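Sporulation-control protein spo0M (Bacillus subtilis, PDB 5CL2) controls the expression of spo0A and is required for the cell to pass the morphological stage 0 of sporulation. Local coordinates at residues D46-T51 with Y65-S70; P94-I99 with R161-V166; E139-L144 with E241-I246. One frame throughout, in Å; residues are numbered along the deposited sequence.

Contact 1 of 3, residues D46-T51 with Y65-S70; sequences DLQLST and YATIHS
Tyr65 meets Ser50 through its phenol end: CG stands anti to the backbone N (chi1 180°), which carries the ring alongside the neighbouring strand, where OH forms a weak hydrogen bond with Ser50 OG at 3.2 Å. Ala66 then pairs with Thr51 in both directions, Ala66 N to Thr51 O and Thr51 N to Ala66 O each spanning 2.9 Å, while the Thr51 hydroxyl turns to Glu105 O. Thr67 lies opposite Ser50 in a non-hydrogen-bonded pair, and its side chain crosses that of Gln48. At Ile68 the register slips by one residue. Ile68 N reaches Leu49 O at 2.6 Å, and His69 N approaches the same oxygen, from the same face of its carbonyl plane, at 3.3 Å; two residues facing one make this a classic beta bulge. The side chain of Ile68 fills the corner, with CG2 packed on Leu49 CD2 (3.7 Å) and CD1 on Thr51 CG2 (3.8 Å). His69 O restores regular pairing by accepting from Leu49 N over 2.8 Å, and Ser70 follows opposite Gln48, its CA-H directed at Leu47 O. Strands 40-57 and 60-79 thus form an antiparallel hairpin at one margin of a mixed sheet, in a protein of the arrestin-like clan. The chemistry of the contact implies that backbone bonds hold the pairing through the bend, with aliphatic groups packing at the corner.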
loop_
_atom_site.group_PDB
_atom_site.type_symbol
_atom_site.label_atom_id
_atom_site.label_comp_id
_atom_site.label_asym_id
_atom_site.label_seq_id
_atom_site.Cartn_x
_atom_site.Cartn_y
_atom_site.Cartn_z
ATOM N N ASP A 46 21.291 -10.145 1.304
ATOM C CA ASP A 46 20.024 -9.420 1.474
ATOM C C ASP A 46 19.607 -9.464 2.933
ATOM O O ASP A 46 19.925 -10.423 3.657
ATOM C CB ASP A 46 18.886 -10.022 0.618
ATOM C CG ASP A 46 18.975 -9.634 -0.867
ATOM O OD1 ASP A 46 19.786 -8.751 -1.227
ATOM O OD2 ASP A 46 18.274 -10.268 -1.692
ATOM N N LEU A 47 18.925 -8.404 3.353
ATOM C CA LEU A 47 18.245 -8.332 4.640
ATOM C C LEU A 47 16.745 -8.260 4.375
ATOM O O LEU A 47 16.314 -7.603 3.420
ATOM C CB LEU A 47 18.652 -7.083 5.419
ATOM C CG LEU A 47 19.942 -7.146 6.233
ATOM C CD1 LEU A 47 19.868 -6.186 7.403
ATOM C CD2 LEU A 47 20.314 -8.566 6.642
ATOM N N GLN A 48 15.956 -8.915 5.222
ATOM C CA GLN A 48 14.499 -8.855 5.117
ATOM C C GLN A 48 13.885 -8.593 6.465
ATOM O O GLN A 48 14.214 -9.266 7.442
ATOM C CB GLN A 48 13.896 -10.147 4.577
ATOM C CG GLN A 48 14.670 -10.806 3.480
ATOM C CD GLN A 48 13.751 -11.263 2.363
ATOM O OE1 GLN A 48 12.645 -11.763 2.615
ATOM N NE2 GLN A 48 14.196 -11.075 1.114
ATOM N N LEU A 49 12.940 -7.658 6.489
ATOM C CA LEU A 49 12.129 -7.402 7.673
ATOM C C LEU A 49 10.815 -8.145 7.443
ATOM O O LEU A 49 10.187 -7.999 6.406
ATOM C CB LEU A 49 11.914 -5.900 7.880
ATOM C CG LEU A 49 11.332 -5.419 9.213
ATOM C CD1 LEU A 49 12.370 -5.466 10.348
ATOM C CD2 LEU A 49 10.746 -4.026 9.070
ATOM N N SER A 50 10.432 -8.999 8.382
ATOM C CA SER A 50 9.238 -9.792 8.167
ATOM C C SER A 50 8.423 -10.018 9.422
ATOM O O SER A 50 8.878 -9.819 10.551
ATOM C CB SER A 50 9.580 -11.146 7.577
ATOM O OG SER A 50 10.342 -11.871 8.508
ATOM N N THR A 51 7.180 -10.410 9.200
ATOM C CA THR A 51 6.319 -10.747 10.310
ATOM C C THR A 51 5.413 -11.857 9.813
ATOM O O THR A 51 5.710 -12.452 8.764
ATOM C CB THR A 51 5.537 -9.516 10.831
ATOM O OG1 THR A 51 4.905 -9.856 12.067
ATOM C CG2 THR A 51 4.528 -9.008 9.811
ATOM N N TYR A 65 3.714 -16.048 6.466
ATOM C CA TYR A 65 4.900 -15.203 6.512
ATOM C C TYR A 65 4.732 -14.024 5.547
ATOM O O TYR A 65 4.158 -14.161 4.452
ATOM C CB TYR A 65 6.125 -16.072 6.157
ATOM C CG TYR A 65 7.486 -15.408 6.132
ATOM C CD1 TYR A 65 8.260 -15.326 7.281
ATOM C CD2 TYR A 65 8.020 -14.898 4.943
ATOM C CE1 TYR A 65 9.540 -14.739 7.255
ATOM C CE2 TYR A 65 9.294 -14.298 4.908
ATOM C CZ TYR A 65 10.047 -14.227 6.073
ATOM O OH TYR A 65 11.309 -13.649 6.071
ATOM N N ALA A 66 5.219 -12.855 5.946
ATOM C CA ALA A 66 5.053 -11.663 5.108
ATOM C C ALA A 66 6.263 -10.756 5.184
ATOM O O ALA A 66 6.761 -10.480 6.283
ATOM C CB ALA A 66 3.812 -10.895 5.519
ATOM N N THR A 67 6.694 -10.254 4.030
ATOM C CA THR A 67 7.873 -9.402 3.968
ATOM C C THR A 67 7.506 -7.931 4.082
ATOM O O THR A 67 6.802 -7.397 3.234
ATOM C CB THR A 67 8.652 -9.668 2.658
ATOM O OG1 THR A 67 9.077 -11.039 2.639
ATOM C CG2 THR A 67 9.864 -8.770 2.543
ATOM N N ILE A 68 7.982 -7.275 5.135
ATOM C CA ILE A 68 7.704 -5.853 5.367
ATOM C C ILE A 68 8.628 -4.943 4.561
ATOM O O ILE A 68 8.232 -3.868 4.063
ATOM C CB ILE A 68 7.846 -5.512 6.854
ATOM C CG1 ILE A 68 6.802 -6.256 7.674
ATOM C CG2 ILE A 68 7.672 -4.043 7.096
ATOM C CD1 ILE A 68 7.085 -6.227 9.167
ATOM N N HIS A 69 9.892 -5.344 4.489
ATOM C CA HIS A 69 10.889 -4.570 3.762
ATOM C C HIS A 69 12.000 -5.478 3.318
ATOM O O HIS A 69 12.314 -6.462 3.993
ATOM C CB HIS A 69 11.427 -3.451 4.629
ATOM C CG HIS A 69 12.456 -2.598 3.956
ATOM N ND1 HIS A 69 12.160 -1.851 2.833
ATOM C CD2 HIS A 69 13.735 -2.348 4.258
ATOM C CE1 HIS A 69 13.238 -1.175 2.472
ATOM N NE2 HIS A 69 14.216 -1.464 3.316
ATOM N N SER A 70 12.617 -5.154 2.194
ATOM C CA SER A 70 13.699 -5.975 1.687
ATOM C C SER A 70 14.678 -5.067 0.963
ATOM O O SER A 70 14.251 -4.111 0.336
ATOM C CB SER A 70 13.140 -7.065 0.770
ATOM O OG SER A 70 14.170 -7.859 0.244
#

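Contact 2 of 3, residues P94-I99 with R161-V166; sequences PLDTPI and RRLPFV
Arg162 grips the carboxylate of Asp96 side-on, with NE on OD2 at 2.9 Å and NH2 on OD1 at 3.1 Å, the latter bond nearly straight at 168°. A further NH2 bond to OD2 is weak. The arginine chain leaves extended, then bends at chi3 (69°) to present this edge; on the other partner, Asp96 CG sits between its backbone N and carbonyl carbon, directing both oxygens at the guanidinium from a type I turn running from Pro94 to Thr97. The two flat groups are twisted, their planes 46° apart. Leu163 CD2 lies over one guanidinium face, 3.7 Å above its plane and offset toward the rim, and a water joins Asp96 OD2 to Leu163 N. Further along, Pro98 CG packs on Phe165 CE1 at 3.7 Å. NH2 also donates to Ile68 O, and Arg161 of the second subunit packs on Arg162, placing the salt bridge beside the dimer interface. A leucine in place of Arg162 would probably leave the Asp96 carboxylate without its charged mate and Ile68 O without this donor. Two bonds to two different oxygens fix the carboxylate's rotation, and the pairing of charges implies a directional tie between the 94-99 loop and the approach to strand 165-173.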
loop_
_atom_site.group_PDB
_atom_site.type_symbol
_atom_site.label_atom_id
_atom_site.label_comp_id
_atom_site.label_asym_id
_atom_site.label_seq_id
_atom_site.Cartn_x
_atom_site.Cartn_y
_atom_site.Cartn_z
ATOM N N PRO A 94 9.755 0.840 8.018
ATOM C CA PRO A 94 8.534 1.373 7.379
ATOM C C PRO A 94 7.486 1.760 8.421
ATOM O O PRO A 94 7.471 1.170 9.497
ATOM C CB PRO A 94 8.041 0.213 6.509
ATOM C CG PRO A 94 9.319 -0.597 6.225
ATOM C CD PRO A 94 10.178 -0.464 7.465
ATOM N N LEU A 95 6.647 2.747 8.127
ATOM C CA LEU A 95 5.641 3.196 9.093
ATOM C C LEU A 95 4.512 2.191 9.327
ATOM O O LEU A 95 3.764 2.308 10.311
ATOM C CB LEU A 95 5.049 4.537 8.649
ATOM C CG LEU A 95 6.028 5.709 8.745
ATOM C CD1 LEU A 95 5.387 7.043 8.336
ATOM C CD2 LEU A 95 6.565 5.786 10.161
ATOM N N ASP A 96 4.362 1.214 8.438
ATOM C CA ASP A 96 3.325 0.192 8.634
ATOM C C ASP A 96 3.892 -1.071 9.325
ATOM O O ASP A 96 3.218 -2.102 9.365
ATOM C CB ASP A 96 2.640 -0.175 7.303
ATOM C CG ASP A 96 3.653 -0.433 6.193
ATOM O OD1 ASP A 96 4.853 -0.348 6.514
ATOM O OD2 ASP A 96 3.276 -0.755 5.035
ATOM N N THR A 97 5.142 -1.019 9.800
ATOM C CA THR A 97 5.687 -2.096 10.636
ATOM C C THR A 97 4.821 -2.291 11.885
ATOM O O THR A 97 4.596 -1.333 12.627
ATOM C CB THR A 97 7.136 -1.791 11.095
ATOM O OG1 THR A 97 7.975 -1.597 9.957
ATOM C CG2 THR A 97 7.696 -2.921 11.946
ATOM N N PRO A 98 4.374 -3.532 12.150
ATOM C CA PRO A 98 3.487 -3.762 13.293
ATOM C C PRO A 98 4.245 -3.612 14.599
ATOM O O PRO A 98 5.473 -3.768 14.631
ATOM C CB PRO A 98 3.054 -5.218 13.129
ATOM C CG PRO A 98 3.671 -5.693 11.838
ATOM C CD PRO A 98 4.803 -4.799 11.547
ATOM N N ILE A 99 3.508 -3.305 15.658
ATOM C CA ILE A 99 4.039 -3.162 17.007
ATOM C C ILE A 99 4.213 -4.552 17.604
ATOM O O ILE A 99 3.345 -5.412 17.419
ATOM C CB ILE A 99 3.085 -2.301 17.882
ATOM C CG1 ILE A 99 3.133 -0.842 17.434
ATOM C CG2 ILE A 99 3.406 -2.421 19.365
ATOM C CD1 ILE A 99 1.868 -0.056 17.800
ATOM N N ARG A 161 -4.012 -2.123 1.351
ATOM C CA ARG A 161 -2.807 -1.403 1.769
ATOM C C ARG A 161 -1.545 -1.970 1.087
ATOM O O ARG A 161 -1.602 -2.954 0.332
ATOM C CB ARG A 161 -2.630 -1.485 3.286
ATOM C CG ARG A 161 -3.910 -1.333 4.074
ATOM C CD ARG A 161 -4.407 0.062 3.928
ATOM N NE ARG A 161 -3.486 1.002 4.552
ATOM C CZ ARG A 161 -3.545 2.316 4.360
ATOM N NH1 ARG A 161 -4.463 2.808 3.548
ATOM N NH2 ARG A 161 -2.683 3.129 4.959
ATOM N N ARG A 162 -0.405 -1.366 1.400
ATOM C CA ARG A 162 0.873 -1.837 0.893
ATOM C C ARG A 162 1.098 -3.285 1.333
ATOM O O ARG A 162 1.407 -4.154 0.510
ATOM C CB ARG A 162 1.994 -0.933 1.392
ATOM C CG ARG A 162 3.316 -1.194 0.696
ATOM C CD ARG A 162 4.461 -0.381 1.280
ATOM N NE ARG A 162 4.835 -0.795 2.634
ATOM C CZ ARG A 162 5.796 -1.674 2.911
ATOM N NH1 ARG A 162 6.438 -2.273 1.923
ATOM N NH2 ARG A 162 6.087 -1.983 4.174
ATOM N N LEU A 163 0.876 -3.557 2.616
ATOM C CA LEU A 163 0.967 -4.919 3.147
ATOM C C LEU A 163 -0.407 -5.615 3.093
ATOM O O LEU A 163 -1.432 -4.966 3.111
ATOM C CB LEU A 163 1.489 -4.869 4.574
ATOM C CG LEU A 163 2.834 -4.159 4.656
ATOM C CD1 LEU A 163 3.262 -4.026 6.121
ATOM C CD2 LEU A 163 3.880 -4.963 3.840
ATOM N N PRO A 164 -0.413 -6.945 3.000
ATOM C CA PRO A 164 -1.620 -7.778 2.960
ATOM C C PRO A 164 -2.390 -7.842 4.278
ATOM O O PRO A 164 -3.513 -8.368 4.307
ATOM C CB PRO A 164 -1.077 -9.157 2.585
ATOM C CG PRO A 164 0.408 -9.123 3.049
ATOM C CD PRO A 164 0.824 -7.717 2.770
ATOM N N PHE A 165 -1.787 -7.352 5.356
ATOM C CA PHE A 165 -2.392 -7.424 6.682
ATOM C C PHE A 165 -2.547 -6.068 7.368
ATOM O O PHE A 165 -1.949 -5.091 6.955
ATOM C CB PHE A 165 -1.552 -8.333 7.581
ATOM C CG PHE A 165 -0.178 -7.792 7.842
ATOM C CD1 PHE A 165 0.051 -6.902 8.885
ATOM C CD2 PHE A 165 0.891 -8.172 7.029
ATOM C CE1 PHE A 165 1.327 -6.394 9.111
ATOM C CE2 PHE A 165 2.154 -7.673 7.251
ATOM C CZ PHE A 165 2.367 -6.776 8.293
ATOM N N VAL A 166 -3.347 -6.001 8.430
ATOM C CA VAL A 166 -3.273 -4.829 9.302
ATOM C C VAL A 166 -3.091 -5.281 10.740
ATOM O O VAL A 166 -3.449 -6.408 11.081
ATOM C CB VAL A 166 -4.546 -3.930 9.206
ATOM C CG1 VAL A 166 -4.696 -3.390 7.814
ATOM C CG2 VAL A 166 -5.783 -4.700 9.619
HETATM O O HOH W 1 0.426 -1.503 5.047
#

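Contact 3 of 3, residues E139-L144 with E241-I246; sequences EAIENL and EVLEEI
Asn143 N donates to Glu139 O over 2.9 Å, part of the helical bonding of helix 132-143, which sets Ala140 and Ile141 against Leu243 of helix 236-248. The facing helix is held in the same way, Ile246 N reaching Val242 O at 2.9 Å. Between these two backbones the meeting is apolar. Leu243 CD1 rests on Ala140 CB of helix 132-143 at 3.6 Å; the small alanine lets the methyl come close to the helix surface. Ile141 reaches the same methyl with the end of its chain, CD1 to Leu243 CD1 at 4.2 Å. Leu144, following on from these residues, divides its two branches: CG lies anti to its carbonyl carbon (chi1 -71°), and from there CD1 settles against the backbone, 3.7 Å from Glu244 N, while CD2 meets Glu244 CB at 4.0 Å. The glutamate, extended beyond CG, runs obliquely past that methyl along its length. Around the pair, Phe200 of strand 195-202 and Phe228 of strand 224-229 touch Leu243, and Tyr178 from helix 176-181 flanks both Leu144 and Glu244. One polar link lies just beside the contact, where Asn143 ND2 bonds to Glu240 OE2. The arrangement is plain helix-to-helix packing that seats two helices together beside the five-stranded antiparallel sheet of strands 146-155 to 224-229. Methyl groups, with the length of the Glu244 side chain alongside one of them, supply the adhesion across the segments, which implies a joint that depends on close fit of shape, with Glu244 at the exposed margin.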
loop_
_atom_site.group_PDB
_atom_site.type_symbol
_atom_site.label_atom_id
_atom_site.label_comp_id
_atom_site.label_asym_id
_atom_site.label_seq_id
_atom_site.Cartn_x
_atom_site.Cartn_y
_atom_site.Cartn_z
ATOM N N GLU A 139 -3.395 4.909 25.497
ATOM C CA GLU A 139 -3.610 5.422 26.837
ATOM C C GLU A 139 -4.966 6.106 26.941
ATOM O O GLU A 139 -5.703 5.884 27.905
ATOM C CB GLU A 139 -2.496 6.394 27.217
ATOM C CG GLU A 139 -2.738 7.156 28.514
ATOM C CD GLU A 139 -1.615 8.138 28.834
ATOM O OE1 GLU A 139 -0.641 8.213 28.049
ATOM O OE2 GLU A 139 -1.697 8.823 29.879
ATOM N N ALA A 140 -5.304 6.902 25.929
ATOM C CA ALA A 140 -6.597 7.584 25.865
ATOM C C ALA A 140 -7.772 6.612 25.923
ATOM O O ALA A 140 -8.735 6.850 26.642
ATOM C CB ALA A 140 -6.685 8.432 24.610
ATOM N N ILE A 141 -7.698 5.541 25.142
ATOM C CA ILE A 141 -8.745 4.526 25.109
ATOM C C ILE A 141 -8.860 3.815 26.461
ATOM O O ILE A 141 -9.974 3.617 26.978
ATOM C CB ILE A 141 -8.486 3.481 24.007
ATOM C CG1 ILE A 141 -8.683 4.094 22.615
ATOM C CG2 ILE A 141 -9.386 2.274 24.190
ATOM C CD1 ILE A 141 -10.103 4.544 22.306
ATOM N N GLU A 142 -7.729 3.458 27.070
ATOM C CA GLU A 142 -7.846 2.763 28.351
ATOM C C GLU A 142 -8.400 3.695 29.438
ATOM O O GLU A 142 -9.179 3.258 30.289
ATOM C CB GLU A 142 -6.519 2.189 28.818
ATOM C CG GLU A 142 -5.887 1.156 27.899
ATOM C CD GLU A 142 -4.726 0.431 28.564
ATOM O OE1 GLU A 142 -3.777 1.127 28.976
ATOM O OE2 GLU A 142 -4.733 -0.826 28.629
ATOM N N ASN A 143 -8.060 4.980 29.369
ATOM C CA ASN A 143 -8.569 5.937 30.351
ATOM C C ASN A 143 -10.083 6.033 30.322
ATOM O O ASN A 143 -10.708 6.217 31.360
ATOM C CB ASN A 143 -7.955 7.313 30.129
ATOM C CG ASN A 143 -6.489 7.347 30.491
ATOM O OD1 ASN A 143 -6.017 6.514 31.267
ATOM N ND2 ASN A 143 -5.751 8.293 29.916
ATOM N N LEU A 144 -10.671 5.858 29.142
ATOM C CA LEU A 144 -12.117 5.904 29.002
ATOM C C LEU A 144 -12.782 4.705 29.658
ATOM O O LEU A 144 -14.001 4.683 29.782
ATOM C CB LEU A 144 -12.537 5.973 27.525
ATOM C CG LEU A 144 -12.293 7.267 26.742
ATOM C CD1 LEU A 144 -12.847 7.150 25.333
ATOM C CD2 LEU A 144 -12.954 8.437 27.449
ATOM N N GLU A 241 -11.311 13.214 24.514
ATOM C CA GLU A 241 -12.712 13.608 24.392
ATOM C C GLU A 241 -13.181 13.401 22.957
ATOM O O GLU A 241 -14.349 13.060 22.727
ATOM C CB GLU A 241 -12.961 15.061 24.815
ATOM C CG GLU A 241 -12.054 15.615 25.900
ATOM C CD GLU A 241 -12.466 17.027 26.327
ATOM O OE1 GLU A 241 -13.679 17.352 26.223
ATOM O OE2 GLU A 241 -11.579 17.812 26.745
ATOM N N VAL A 242 -12.265 13.535 21.997
ATOM C CA VAL A 242 -12.622 13.214 20.622
ATOM C C VAL A 242 -12.945 11.726 20.499
ATOM O O VAL A 242 -13.921 11.336 19.850
ATOM C CB VAL A 242 -11.494 13.598 19.632
ATOM C CG1 VAL A 242 -11.793 13.068 18.232
ATOM C CG2 VAL A 242 -11.301 15.109 19.600
ATOM N N LEU A 243 -12.147 10.899 21.163
ATOM C CA LEU A 243 -12.360 9.456 21.137
ATOM C C LEU A 243 -13.683 9.082 21.819
ATOM O O LEU A 243 -14.455 8.262 21.298
ATOM C CB LEU A 243 -11.160 8.744 21.775
ATOM C CG LEU A 243 -9.909 8.925 20.901
ATOM C CD1 LEU A 243 -8.658 8.454 21.587
ATOM C CD2 LEU A 243 -10.083 8.255 19.539
ATOM N N GLU A 244 -13.963 9.715 22.956
ATOM C CA GLU A 244 -15.258 9.537 23.652
ATOM C C GLU A 244 -16.448 9.861 22.720
ATOM O O GLU A 244 -17.420 9.088 22.619
ATOM C CB GLU A 244 -15.288 10.410 24.912
ATOM C CG GLU A 244 -16.387 10.078 25.912
ATOM C CD GLU A 244 -16.311 10.928 27.183
ATOM O OE1 GLU A 244 -15.984 12.129 27.092
ATOM O OE2 GLU A 244 -16.489 10.368 28.284
ATOM N N GLU A 245 -16.347 10.989 22.015
ATOM C CA GLU A 245 -17.368 11.374 21.022
ATOM C C GLU A 245 -17.534 10.355 19.894
ATOM O O GLU A 245 -18.666 10.035 19.506
ATOM C CB GLU A 245 -17.070 12.746 20.406
ATOM C CG GLU A 245 -18.258 13.291 19.588
ATOM C CD GLU A 245 -18.232 14.803 19.381
ATOM O OE1 GLU A 245 -17.421 15.493 20.034
ATOM O OE2 GLU A 245 -19.027 15.301 18.553
ATOM N N ILE A 246 -16.408 9.900 19.330
ATOM C CA ILE A 246 -16.441 8.900 18.264
ATOM C C ILE A 246 -17.132 7.625 18.737
ATOM O O ILE A 246 -17.979 7.070 18.029
ATOM C CB ILE A 246 -15.010 8.548 17.746
ATOM C CG1 ILE A 246 -14.343 9.793 17.151
ATOM C CG2 ILE A 246 -15.097 7.453 16.703
ATOM C CD1 ILE A 246 -12.891 9.613 16.724
#

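How the contacts relate
Contacts 1 and 2 are neighbours, their centres 11 Å apart, and they share a boundary: Ile68 at the bulge packs on Pro98, and Thr51 CG2 meets Phe165 CZ at 3.5 Å. Contact 3 stands apart, with nearest atoms about 21 Å from contact 1 and about 11 Å from contact 2. Chemistry follows place. The partly buried edge hairpin of contact 1 relies on main-chain pairing; contact 2, nearest the centre of the chain, ties a loop to the stretch leading into another sheet by a salt bridge; contact 3, peripheral yet mostly buried, joins two helices with aliphatic side chains. Contacts 2 and 3 alternate along the chain, whereas contact 1 closes before either opens.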